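Side-chain contacts in alpha-fucosidase (Bifidobacterium bifidum, PDB 2EAB), which probably cleaves alpha-1,2-linked L-fucose from glycans, this chain being the catalytic piece of a longer, calcium-binding protein: residues S328-Y331 against D332-K335; Y376-G379 against R380-I384. All coordinates share one frame; numbering follows the deposited sequence.

Contact 1 of 2, residues S328-Y331 against D332-K335; sequences SAIY and DRVK
Asp332 OD1 sits at the edge of the Tyr331 ring, near its plane and 3.5 Å from Tyr331 CD2, with ring and carboxylate planes 68° apart. Over one ring face, toward the rim, lies a water that donates to both Tyr331 O and Val334 O. The Arg333 guanidinium has Ile330 over one face, with Ile330 CG1 4.2 Å from Arg333 NH2. Here helix 316-331 ends in a type I turn from Tyr331 to Val334. Asp332 N gives a 2.8 Å bond to Ser328 O, and Arg333 N a longer one, 3.3 Å, to Ile330 O. With CG anti to the carbonyl carbon (chi1 -69°) and the chain extended, Arg333 runs back along the helix; its NE makes a weak bond to Ala329 O, and a second water bridges the two. Lys335 NZ reaches Asp332 OD1 at 2.9 Å, a salt bridge made from above the carboxylate plane. Were Asp332 replaced by an alanine, the Lys335 ammonium would probably lose its mate and the edge of the Tyr331 ring its oxygen neighbour. Arg333 is itself paired with Glu439, whereas Arg380 donates to the last helix carbonyls, and its charge would probably ease that negative end.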
loop_
_atom_site.group_PDB
_atom_site.type_symbol
_atom_site.label_atom_id
_atom_site.label_comp_id
_atom_site.label_asym_id
_atom_site.label_seq_id
_atom_site.Cartn_x
_atom_site.Cartn_y
_atom_site.Cartn_z
ATOM N N SER A 328 9.808 -8.605 15.500
ATOM C CA SER A 328 9.962 -7.492 16.436
ATOM C C SER A 328 11.062 -6.511 16.026
ATOM O O SER A 328 10.972 -5.326 16.342
ATOM C CB SER A 328 10.170 -7.987 17.873
ATOM O OG SER A 328 11.409 -8.652 18.019
ATOM N N ALA A 329 12.081 -6.994 15.319
ATOM C CA ALA A 329 13.144 -6.119 14.820
ATOM C C ALA A 329 12.569 -4.990 13.968
ATOM O O ALA A 329 13.041 -3.850 14.043
ATOM C CB ALA A 329 14.172 -6.906 14.034
ATOM N N ILE A 330 11.552 -5.303 13.166
ATOM C CA ILE A 330 10.880 -4.287 12.361
ATOM C C ILE A 330 9.791 -3.577 13.165
ATOM O O ILE A 330 9.708 -2.347 13.169
ATOM C CB ILE A 330 10.256 -4.881 11.075
ATOM C CG1 ILE A 330 11.318 -5.606 10.242
ATOM C CG2 ILE A 330 9.574 -3.783 10.256
ATOM C CD1 ILE A 330 10.746 -6.593 9.235
ATOM N N TYR A 331 8.951 -4.355 13.845
ATOM C CA TYR A 331 7.799 -3.786 14.530
ATOM C C TYR A 331 8.197 -2.778 15.606
ATOM O O TYR A 331 7.564 -1.739 15.747
ATOM C CB TYR A 331 6.911 -4.884 15.125
ATOM C CG TYR A 331 5.654 -4.340 15.759
ATOM C CD1 TYR A 331 4.507 -4.097 14.995
ATOM C CD2 TYR A 331 5.617 -4.038 17.122
ATOM C CE1 TYR A 331 3.361 -3.578 15.572
ATOM C CE2 TYR A 331 4.473 -3.522 17.709
ATOM C CZ TYR A 331 3.345 -3.296 16.931
ATOM O OH TYR A 331 2.199 -2.781 17.489
ATOM N N ASP A 332 9.245 -3.093 16.365
ATOM C CA ASP A 332 9.613 -2.252 17.503
ATOM C C ASP A 332 10.421 -0.999 17.141
ATOM O O ASP A 332 10.811 -0.241 18.031
ATOM C CB ASP A 332 10.300 -3.081 18.598
ATOM C CG ASP A 332 9.322 -3.967 19.363
ATOM O OD1 ASP A 332 8.125 -3.613 19.453
ATOM O OD2 ASP A 332 9.761 -5.013 19.890
ATOM N N ARG A 333 10.639 -0.756 15.847
ATOM C CA ARG A 333 11.373 0.438 15.407
ATOM C C ARG A 333 10.643 1.733 15.746
ATOM O O ARG A 333 11.280 2.765 15.963
ATOM C CB ARG A 333 11.632 0.394 13.905
ATOM C CG ARG A 333 12.621 -0.662 13.474
ATOM C CD ARG A 333 12.653 -0.743 11.972
ATOM N NE ARG A 333 13.567 -1.771 11.491
ATOM C CZ ARG A 333 13.753 -2.058 10.206
ATOM N NH1 ARG A 333 13.093 -1.395 9.265
ATOM N NH2 ARG A 333 14.606 -3.012 9.857
ATOM N N VAL A 334 9.315 1.672 15.776
ATOM C CA VAL A 334 8.486 2.834 16.039
ATOM C C VAL A 334 7.732 2.634 17.345
ATOM O O VAL A 334 7.143 1.578 17.580
ATOM C CB VAL A 334 7.486 3.100 14.875
ATOM C CG1 VAL A 334 6.498 4.209 15.235
ATOM C CG2 VAL A 334 8.234 3.460 13.601
ATOM N N LYS A 335 7.761 3.656 18.193
ATOM C CA LYS A 335 6.947 3.682 19.401
ATOM C C LYS A 335 6.162 4.977 19.423
ATOM O O LYS A 335 6.658 6.017 18.986
ATOM C CB LYS A 335 7.822 3.567 20.651
ATOM C CG LYS A 335 8.606 2.263 20.750
ATOM C CD LYS A 335 7.671 1.089 21.019
ATOM C CE LYS A 335 8.337 -0.242 20.745
ATOM N NZ LYS A 335 7.441 -1.367 21.141
HETATM O O HOH W 1 15.871 -2.841 13.148
HETATM O O HOH W 2 5.451 -0.480 17.290
#

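Contact 2 of 2, residues Y376-G379 against R380-I384; sequences YKYG and RYLTI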
loop_
_atom_site.group_PDB
_atom_site.type_symbol
_atom_site.label_atom_id
_atom_site.label_comp_id
_atom_site.label_asym_id
_atom_site.label_seq_id
_atom_site.Cartn_x
_atom_site.Cartn_y
_atom_site.Cartn_z
ATOM N N TYR A 376 -3.132 2.746 14.092
ATOM C CA TYR A 376 -1.842 3.189 13.576
ATOM C C TYR A 376 -0.845 2.027 13.496
ATOM O O TYR A 376 -0.229 1.773 12.452
ATOM C CB TYR A 376 -1.259 4.319 14.446
ATOM C CG TYR A 376 0.159 4.631 14.039
ATOM C CD1 TYR A 376 0.416 5.436 12.934
ATOM C CD2 TYR A 376 1.242 4.058 14.705
ATOM C CE1 TYR A 376 1.716 5.699 12.529
ATOM C CE2 TYR A 376 2.546 4.305 14.300
ATOM C CZ TYR A 376 2.775 5.121 13.210
ATOM O OH TYR A 376 4.064 5.355 12.814
ATOM N N LYS A 377 -0.690 1.331 14.619
ATOM C CA LYS A 377 0.276 0.248 14.742
ATOM C C LYS A 377 -0.077 -0.924 13.831
ATOM O O LYS A 377 0.807 -1.609 13.318
ATOM C CB LYS A 377 0.347 -0.224 16.191
ATOM C CG LYS A 377 1.037 0.767 17.110
ATOM C CD LYS A 377 0.790 0.428 18.567
ATOM C CE LYS A 377 1.595 1.351 19.458
ATOM N NZ LYS A 377 1.437 1.015 20.898
ATOM N N TYR A 378 -1.376 -1.143 13.640
ATOM C CA TYR A 378 -1.870 -2.233 12.799
ATOM C C TYR A 378 -1.420 -2.064 11.355
ATOM O O TYR A 378 -1.122 -3.051 10.687
ATOM C CB TYR A 378 -3.391 -2.274 12.845
ATOM C CG TYR A 378 -4.083 -3.594 12.544
ATOM C CD1 TYR A 378 -3.540 -4.829 12.919
ATOM C CD2 TYR A 378 -5.337 -3.584 11.950
ATOM C CE1 TYR A 378 -4.240 -6.024 12.670
ATOM C CE2 TYR A 378 -6.037 -4.754 11.706
ATOM C CZ TYR A 378 -5.491 -5.964 12.072
ATOM O OH TYR A 378 -6.210 -7.115 11.848
ATOM N N GLY A 379 -1.373 -0.824 10.870
ATOM C CA GLY A 379 -0.913 -0.560 9.512
ATOM C C GLY A 379 0.529 -0.982 9.326
ATOM O O GLY A 379 0.910 -1.462 8.260
ATOM N N ARG A 380 1.338 -0.793 10.363
ATOM C CA ARG A 380 2.716 -1.259 10.330
ATOM C C ARG A 380 2.749 -2.785 10.372
ATOM O O ARG A 380 3.403 -3.418 9.548
ATOM C CB ARG A 380 3.529 -0.645 11.473
ATOM C CG ARG A 380 3.647 0.875 11.377
ATOM C CD ARG A 380 4.635 1.465 12.371
ATOM N NE ARG A 380 6.018 1.139 12.040
ATOM C CZ ARG A 380 6.737 0.196 12.644
ATOM N NH1 ARG A 380 6.215 -0.538 13.623
ATOM N NH2 ARG A 380 7.989 -0.005 12.274
ATOM N N TYR A 381 2.019 -3.366 11.323
ATOM C CA TYR A 381 1.897 -4.814 11.444
ATOM C C TYR A 381 1.508 -5.474 10.115
ATOM O O TYR A 381 2.110 -6.468 9.706
ATOM C CB TYR A 381 0.873 -5.162 12.536
ATOM C CG TYR A 381 0.559 -6.632 12.586
ATOM C CD1 TYR A 381 1.357 -7.506 13.313
ATOM C CD2 TYR A 381 -0.518 -7.158 11.871
ATOM C CE1 TYR A 381 1.083 -8.867 13.341
ATOM C CE2 TYR A 381 -0.798 -8.514 11.888
ATOM C CZ TYR A 381 0.005 -9.362 12.624
ATOM O OH TYR A 381 -0.269 -10.706 12.638
ATOM N N LEU A 382 0.505 -4.904 9.450
ATOM C CA LEU A 382 -0.042 -5.488 8.227
ATOM C C LEU A 382 0.946 -5.413 7.074
ATOM O O LEU A 382 0.900 -6.253 6.170
ATOM C CB LEU A 382 -1.376 -4.840 7.847
ATOM C CG LEU A 382 -2.553 -5.157 8.777
ATOM C CD1 LEU A 382 -3.720 -4.246 8.443
ATOM C CD2 LEU A 382 -2.969 -6.636 8.703
ATOM N N THR A 383 1.840 -4.421 7.109
ATOM C CA THR A 383 2.927 -4.350 6.136
ATOM C C THR A 383 3.881 -5.530 6.333
ATOM O O THR A 383 4.235 -6.221 5.377
ATOM C CB THR A 383 3.721 -3.027 6.236
ATOM O OG1 THR A 383 2.835 -1.907 6.142
ATOM C CG2 THR A 383 4.742 -2.931 5.116
ATOM N N ILE A 384 4.292 -5.757 7.580
ATOM C CA ILE A 384 5.164 -6.885 7.902
ATOM C C ILE A 384 4.531 -8.217 7.475
ATOM O O ILE A 384 5.208 -9.082 6.929
ATOM C CB ILE A 384 5.527 -6.912 9.409
ATOM C CG1 ILE A 384 6.171 -5.584 9.832
ATOM C CG2 ILE A 384 6.443 -8.099 9.727
ATOM C CD1 ILE A 384 6.282 -5.406 11.338
#
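Two consecutive turns in the later part of helix 365-386 make up this contact, within the family 95 catalytic domain, whose fold is an (alpha/alpha)6 barrel; its side chains meet at spacings of three and four residues, Tyr378 with Tyr381 and Leu382, Tyr376 with Arg380. Leu382 lays CD1 over one face of the Tyr378 ring, a CH-pi contact 4.0 Å from the ring centroid and 16° off the normal. The two tyrosine rings lean together obliquely, Tyr378 CD1 lying 4.0 Å from Tyr381 CD2.

On another side of the helix, the Arg380 chain bends at chi3 (70°) and its CD packs obliquely on Tyr376, 4.0 Å from Tyr376 OH. Only this CD touches the ring. The guanidinium is buried, and its nitrogens go to backbone oxygens; three carbonyls from other parts of the chain would probably offset some of the buried charge.

The backbone bonds Tyr381 N to Lys377 O (2.9 Å) and Leu382 N to Tyr378 O (2.8 Å) carry the helix through. Gly379 O is gripped twice by Thr383: weakly by N, and by OG1 at 2.9 Å, in the carbonyl plane. Thr383 OG1 stands beside its own backbone N, anti to the carbonyl carbon (chi1 -54°), which turns the hydroxyl back down the helix and satisfies it within the buried core.

Strand 52-55 meets Tyr378 and Leu382 through Pro53, whose O also takes the Tyr381 hydroxyl. Helix 767-780 covers Tyr376 with Val776 and Thr383 with Phe770, and Asp777 accepts from Tyr376 OH; helix 316-331 packs on Lys377 and Ile384.

How the contacts relate
Contact 1 comes first along the chain, at the C-terminal end of helix 316-331 and the turn into strand 335-337; contact 2 follows in helix 365-386, and both lie in the family 95 catalytic domain. Their centres are about 10 Å apart and they touch directly. Arg380 joins them: NH1 lies 2.8 Å from Tyr331 O and NH2 3.0 Å from Ile330 O, both probable hydrogen bonds, while Val334 CG2 packs 3.6 Å from Arg380 NE. Asp18, taken by both Tyr331 OH and Lys377 NZ, ties the two further. Together the contacts pin the end of helix 316-331 onto helix 365-386, which carries Ser386, a calcium ligand, at its own end.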